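Local coordinates for cryptic loci regulator 2 (Schizosaccharomyces pombe 972h-, PDB 5IKJ), which promotes transcriptional silencing upstream of histone deacetylases and is required for nucleosome positioning at heterochromatic loci and for silencing by the SHREC complex, at residues I309-L317 with Y496-Y507. Residues are numbered along the deposited sequence; the frame is centred on the assembly and turned at random.
Sequences IEPWSRHPL and YEPWFVKGDLNY
The carbonyl O of Ser-313 takes a weak hydrogen bond from the backbone N of Tyr-507 (3.3 Å) and a CA-H...O contact from Leu-505. These contacts join two parts of the fold at the surface. Residues 309-317 carry the edge strand 309-311 of a five-stranded antiparallel sheet and the turn after it. Residues 496-507 form a loop after strand 491-494 of the neighbouring mixed sheet.

Arg-314 makes the second polar link. Its NE donates to Lys-502 O at 3.3 Å, a weak but fairly straight bond (163°), and the oxygen lies at the edge of the guanidinium, in its plane. CG sits opposite the backbone N (chi1 -179°) and the chain bends at chi2, which turns the guanidinium back to the loop. Its CB rests on Leu-505 CD2. An alanine here would remove the NE donor and is likely to leave Lys-502 O without this mate and the backbone at 502-504 less firmly held.

Pro-311 fills the apolar end. Its CG lies over one face of the Tyr-496 ring, 4.2 Å from the centroid, in a CH-pi contact. The same CG touches Val-501 CG2 at 3.8 Å and lies at the edge of the Phe-500 ring. Tyr-496 OH is hydrogen-bonded to Glu-387, and Tyr-242 also packs on Pro-311 and Phe-500.

At the other end, Pro-316 lies across one face of the Tyr-507 ring. Its CD is 3.9 Å from the centroid, while Ser-313 O sits at the ring edge, 3.3 Å from Tyr-507 CD2.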
loop_
_atom_site.group_PDB
_atom_site.type_symbol
_atom_site.label_atom_id
_atom_site.label_comp_id
_atom_site.label_asym_id
_atom_site.label_seq_id
_atom_site.Cartn_x
_atom_site.Cartn_y
_atom_site.Cartn_z
ATOM N N ILE A 309 -5.766 22.889 -3.466
ATOM C CA ILE A 309 -6.466 22.067 -2.487
ATOM C C ILE A 309 -5.914 22.389 -1.107
ATOM O O ILE A 309 -4.703 22.568 -0.937
ATOM C CB ILE A 309 -6.319 20.561 -2.789
ATOM C CG1 ILE A 309 -6.622 20.292 -4.265
ATOM C CG2 ILE A 309 -7.232 19.750 -1.868
ATOM C CD1 ILE A 309 -6.553 18.835 -4.670
ATOM N N GLU A 310 -6.804 22.465 -0.124
ATOM C CA GLU A 310 -6.419 22.728 1.250
ATOM C C GLU A 310 -7.046 21.688 2.164
ATOM O O GLU A 310 -8.150 21.205 1.890
ATOM C CB GLU A 310 -6.858 24.133 1.686
ATOM C CG GLU A 310 -6.335 25.235 0.779
ATOM C CD GLU A 310 -6.078 26.534 1.515
ATOM O OE1 GLU A 310 -6.995 27.016 2.215
ATOM O OE2 GLU A 310 -4.956 27.071 1.398
ATOM N N PRO A 311 -6.366 21.312 3.250
ATOM C CA PRO A 311 -6.944 20.316 4.158
ATOM C C PRO A 311 -8.252 20.807 4.756
ATOM O O PRO A 311 -8.465 22.006 4.947
ATOM C CB PRO A 311 -5.863 20.139 5.233
ATOM C CG PRO A 311 -4.608 20.632 4.604
ATOM C CD PRO A 311 -5.028 21.739 3.694
ATOM N N TRP A 312 -9.136 19.852 5.056
ATOM C CA TRP A 312 -10.460 20.191 5.567
ATOM C C TRP A 312 -10.389 21.094 6.789
ATOM O O TRP A 312 -11.264 21.947 6.982
ATOM C CB TRP A 312 -11.230 18.916 5.913
ATOM C CG TRP A 312 -12.618 19.189 6.387
ATOM C CD1 TRP A 312 -13.092 19.062 7.661
ATOM C CD2 TRP A 312 -13.716 19.652 5.593
ATOM N NE1 TRP A 312 -14.422 19.410 7.707
ATOM C CE2 TRP A 312 -14.827 19.778 6.450
ATOM C CE3 TRP A 312 -13.867 19.970 4.241
ATOM C CZ2 TRP A 312 -16.072 20.205 5.997
ATOM C CZ3 TRP A 312 -15.104 20.394 3.794
ATOM C CH2 TRP A 312 -16.190 20.509 4.670
ATOM N N SER A 313 -9.365 20.928 7.624
ATOM C CA SER A 313 -9.257 21.689 8.862
ATOM C C SER A 313 -8.781 23.120 8.649
ATOM O O SER A 313 -8.613 23.850 9.632
ATOM C CB SER A 313 -8.310 20.977 9.833
ATOM O OG SER A 313 -7.076 20.670 9.209
ATOM N N ARG A 314 -8.565 23.545 7.402
ATOM C CA ARG A 314 -8.082 24.900 7.160
ATOM C C ARG A 314 -9.212 25.921 7.216
ATOM O O ARG A 314 -9.032 27.016 7.762
ATOM C CB ARG A 314 -7.367 24.969 5.809
ATOM C CG ARG A 314 -6.797 26.343 5.463
ATOM C CD ARG A 314 -5.951 26.909 6.596
ATOM N NE ARG A 314 -5.288 28.156 6.230
ATOM C CZ ARG A 314 -5.906 29.328 6.115
ATOM N NH1 ARG A 314 -7.214 29.420 6.319
ATOM N NH2 ARG A 314 -5.217 30.410 5.783
ATOM N N HIS A 315 -10.379 25.588 6.663
ATOM C CA HIS A 315 -11.505 26.508 6.638
ATOM C C HIS A 315 -12.715 25.888 7.326
ATOM O O HIS A 315 -12.841 24.660 7.382
ATOM C CB HIS A 315 -11.881 26.886 5.199
ATOM C CG HIS A 315 -10.737 27.422 4.395
ATOM N ND1 HIS A 315 -10.075 28.585 4.723
ATOM C CD2 HIS A 315 -10.145 26.958 3.269
ATOM C CE1 HIS A 315 -9.121 28.811 3.839
ATOM N NE2 HIS A 315 -9.142 27.839 2.945
ATOM N N PRO A 316 -13.625 26.704 7.852
ATOM C CA PRO A 316 -14.823 26.159 8.494
ATOM C C PRO A 316 -15.902 25.809 7.484
ATOM O O PRO A 316 -15.984 26.388 6.398
ATOM C CB PRO A 316 -15.284 27.304 9.401
ATOM C CG PRO A 316 -14.848 28.536 8.675
ATOM C CD PRO A 316 -13.595 28.177 7.907
ATOM N N LEU A 317 -16.736 24.846 7.858
ATOM C CA LEU A 317 -17.934 24.551 7.090
ATOM C C LEU A 317 -19.109 25.345 7.651
ATOM O O LEU A 317 -19.138 25.718 8.826
ATOM C CB LEU A 317 -18.237 23.049 7.100
ATOM C CG LEU A 317 -18.826 22.413 8.362
ATOM C CD1 LEU A 317 -20.352 22.446 8.342
ATOM C CD2 LEU A 317 -18.334 20.980 8.498
ATOM N N TYR A 496 1.450 17.687 8.464
ATOM C CA TYR A 496 1.728 18.067 7.090
ATOM C C TYR A 496 3.099 18.723 6.994
ATOM O O TYR A 496 3.553 19.397 7.923
ATOM C CB TYR A 496 0.657 19.022 6.550
ATOM C CG TYR A 496 -0.726 18.420 6.464
ATOM C CD1 TYR A 496 -1.079 17.586 5.413
ATOM C CD2 TYR A 496 -1.684 18.696 7.430
ATOM C CE1 TYR A 496 -2.344 17.038 5.330
ATOM C CE2 TYR A 496 -2.950 18.154 7.355
ATOM C CZ TYR A 496 -3.274 17.325 6.303
ATOM O OH TYR A 496 -4.535 16.780 6.221
ATOM N N GLU A 497 3.751 18.516 5.853
ATOM C CA GLU A 497 5.053 19.113 5.621
ATOM C C GLU A 497 4.946 20.631 5.789
ATOM O O GLU A 497 3.883 21.214 5.553
ATOM C CB GLU A 497 5.569 18.754 4.225
ATOM C CG GLU A 497 5.917 17.273 4.040
ATOM C CD GLU A 497 4.691 16.382 3.962
ATOM O OE1 GLU A 497 3.566 16.919 3.877
ATOM O OE2 GLU A 497 4.851 15.145 3.987
ATOM N N PRO A 498 6.026 21.294 6.211
ATOM C CA PRO A 498 5.897 22.711 6.599
ATOM C C PRO A 498 5.443 23.618 5.468
ATOM O O PRO A 498 4.817 24.652 5.735
ATOM C CB PRO A 498 7.306 23.069 7.091
ATOM C CG PRO A 498 8.209 22.082 6.435
ATOM C CD PRO A 498 7.417 20.820 6.283
ATOM N N TRP A 499 5.733 23.268 4.215
ATOM C CA TRP A 499 5.270 24.058 3.080
ATOM C C TRP A 499 3.847 23.711 2.663
ATOM O O TRP A 499 3.268 24.427 1.839
ATOM C CB TRP A 499 6.200 23.857 1.881
ATOM C CG TRP A 499 6.218 22.441 1.372
ATOM C CD1 TRP A 499 5.282 21.842 0.576
ATOM C CD2 TRP A 499 7.220 21.450 1.625
ATOM N NE1 TRP A 499 5.639 20.541 0.321
ATOM C CE2 TRP A 499 6.826 20.275 0.952
ATOM C CE3 TRP A 499 8.413 21.442 2.354
ATOM C CZ2 TRP A 499 7.582 19.106 0.987
ATOM C CZ3 TRP A 499 9.163 20.280 2.387
ATOM C CH2 TRP A 499 8.744 19.128 1.709
ATOM N N PHE A 500 3.276 22.640 3.217
ATOM C CA PHE A 500 2.026 22.100 2.696
ATOM C C PHE A 500 0.857 23.057 2.892
ATOM O O PHE A 500 -0.079 23.057 2.084
ATOM C CB PHE A 500 1.730 20.759 3.369
ATOM C CG PHE A 500 0.665 19.953 2.682
ATOM C CD1 PHE A 500 0.974 19.166 1.586
ATOM C CD2 PHE A 500 -0.640 19.974 3.139
ATOM C CE1 PHE A 500 -0.004 18.421 0.954
ATOM C CE2 PHE A 500 -1.620 19.230 2.512
ATOM C CZ PHE A 500 -1.300 18.451 1.420
ATOM N N VAL A 501 0.882 23.874 3.945
ATOM C CA VAL A 501 -0.262 24.708 4.300
ATOM C C VAL A 501 0.249 26.065 4.762
ATOM O O VAL A 501 0.834 26.174 5.847
ATOM C CB VAL A 501 -1.133 24.074 5.394
ATOM C CG1 VAL A 501 -2.467 24.802 5.488
ATOM C CG2 VAL A 501 -1.342 22.593 5.132
ATOM N N LYS A 502 0.028 27.096 3.952
ATOM C CA LYS A 502 0.139 28.467 4.429
ATOM C C LYS A 502 -0.982 28.720 5.432
ATOM O O LYS A 502 -2.159 28.513 5.117
ATOM C CB LYS A 502 0.057 29.445 3.258
ATOM C CG LYS A 502 -1.246 29.352 2.476
ATOM C CD LYS A 502 -1.288 30.303 1.297
ATOM C CE LYS A 502 -2.630 30.207 0.595
ATOM N NZ LYS A 502 -2.750 31.149 -0.549
ATOM N N GLY A 503 -0.626 29.145 6.635
ATOM C CA GLY A 503 -1.595 29.316 7.697
ATOM C C GLY A 503 -1.599 28.152 8.669
ATOM O O GLY A 503 -0.669 27.345 8.734
ATOM N N ASP A 504 -2.686 28.065 9.436
ATOM C CA ASP A 504 -2.809 27.072 10.491
ATOM C C ASP A 504 -4.123 26.318 10.353
ATOM O O ASP A 504 -5.037 26.736 9.636
ATOM C CB ASP A 504 -2.724 27.720 11.879
ATOM C CG ASP A 504 -1.557 28.679 12.001
ATOM O OD1 ASP A 504 -0.407 28.208 12.123
ATOM O OD2 ASP A 504 -1.792 29.906 11.976
ATOM N N LEU A 505 -4.203 25.191 11.058
ATOM C CA LEU A 505 -5.377 24.323 11.058
ATOM C C LEU A 505 -5.970 24.347 12.464
ATOM O O LEU A 505 -5.484 23.657 13.364
ATOM C CB LEU A 505 -5.003 22.905 10.636
ATOM C CG LEU A 505 -4.071 22.783 9.429
ATOM C CD1 LEU A 505 -3.538 21.365 9.304
ATOM C CD2 LEU A 505 -4.786 23.202 8.156
ATOM N N ASN A 506 -7.020 25.145 12.647
ATOM C CA ASN A 506 -7.681 25.283 13.937
ATOM C C ASN A 506 -9.082 24.691 13.954
ATOM O O ASN A 506 -9.729 24.697 15.007
ATOM C CB ASN A 506 -7.754 26.762 14.334
ATOM C CG ASN A 506 -6.396 27.346 14.661
ATOM O OD1 ASN A 506 -5.513 27.412 13.806
ATOM N ND2 ASN A 506 -6.227 27.787 15.902
ATOM N N TYR A 507 -9.568 24.183 12.823
ATOM C CA TYR A 507 -10.948 23.717 12.711
ATOM C C TYR A 507 -10.986 22.212 12.954
ATOM O O TYR A 507 -11.111 21.399 12.037
ATOM C CB TYR A 507 -11.523 24.102 11.353
ATOM C CG TYR A 507 -11.590 25.598 11.166
ATOM C CD1 TYR A 507 -12.597 26.343 11.763
ATOM C CD2 TYR A 507 -10.636 26.270 10.416
ATOM C CE1 TYR A 507 -12.659 27.712 11.610
ATOM C CE2 TYR A 507 -10.691 27.642 10.254
ATOM C CZ TYR A 507 -11.705 28.357 10.854
ATOM O OH TYR A 507 -11.767 29.723 10.697
#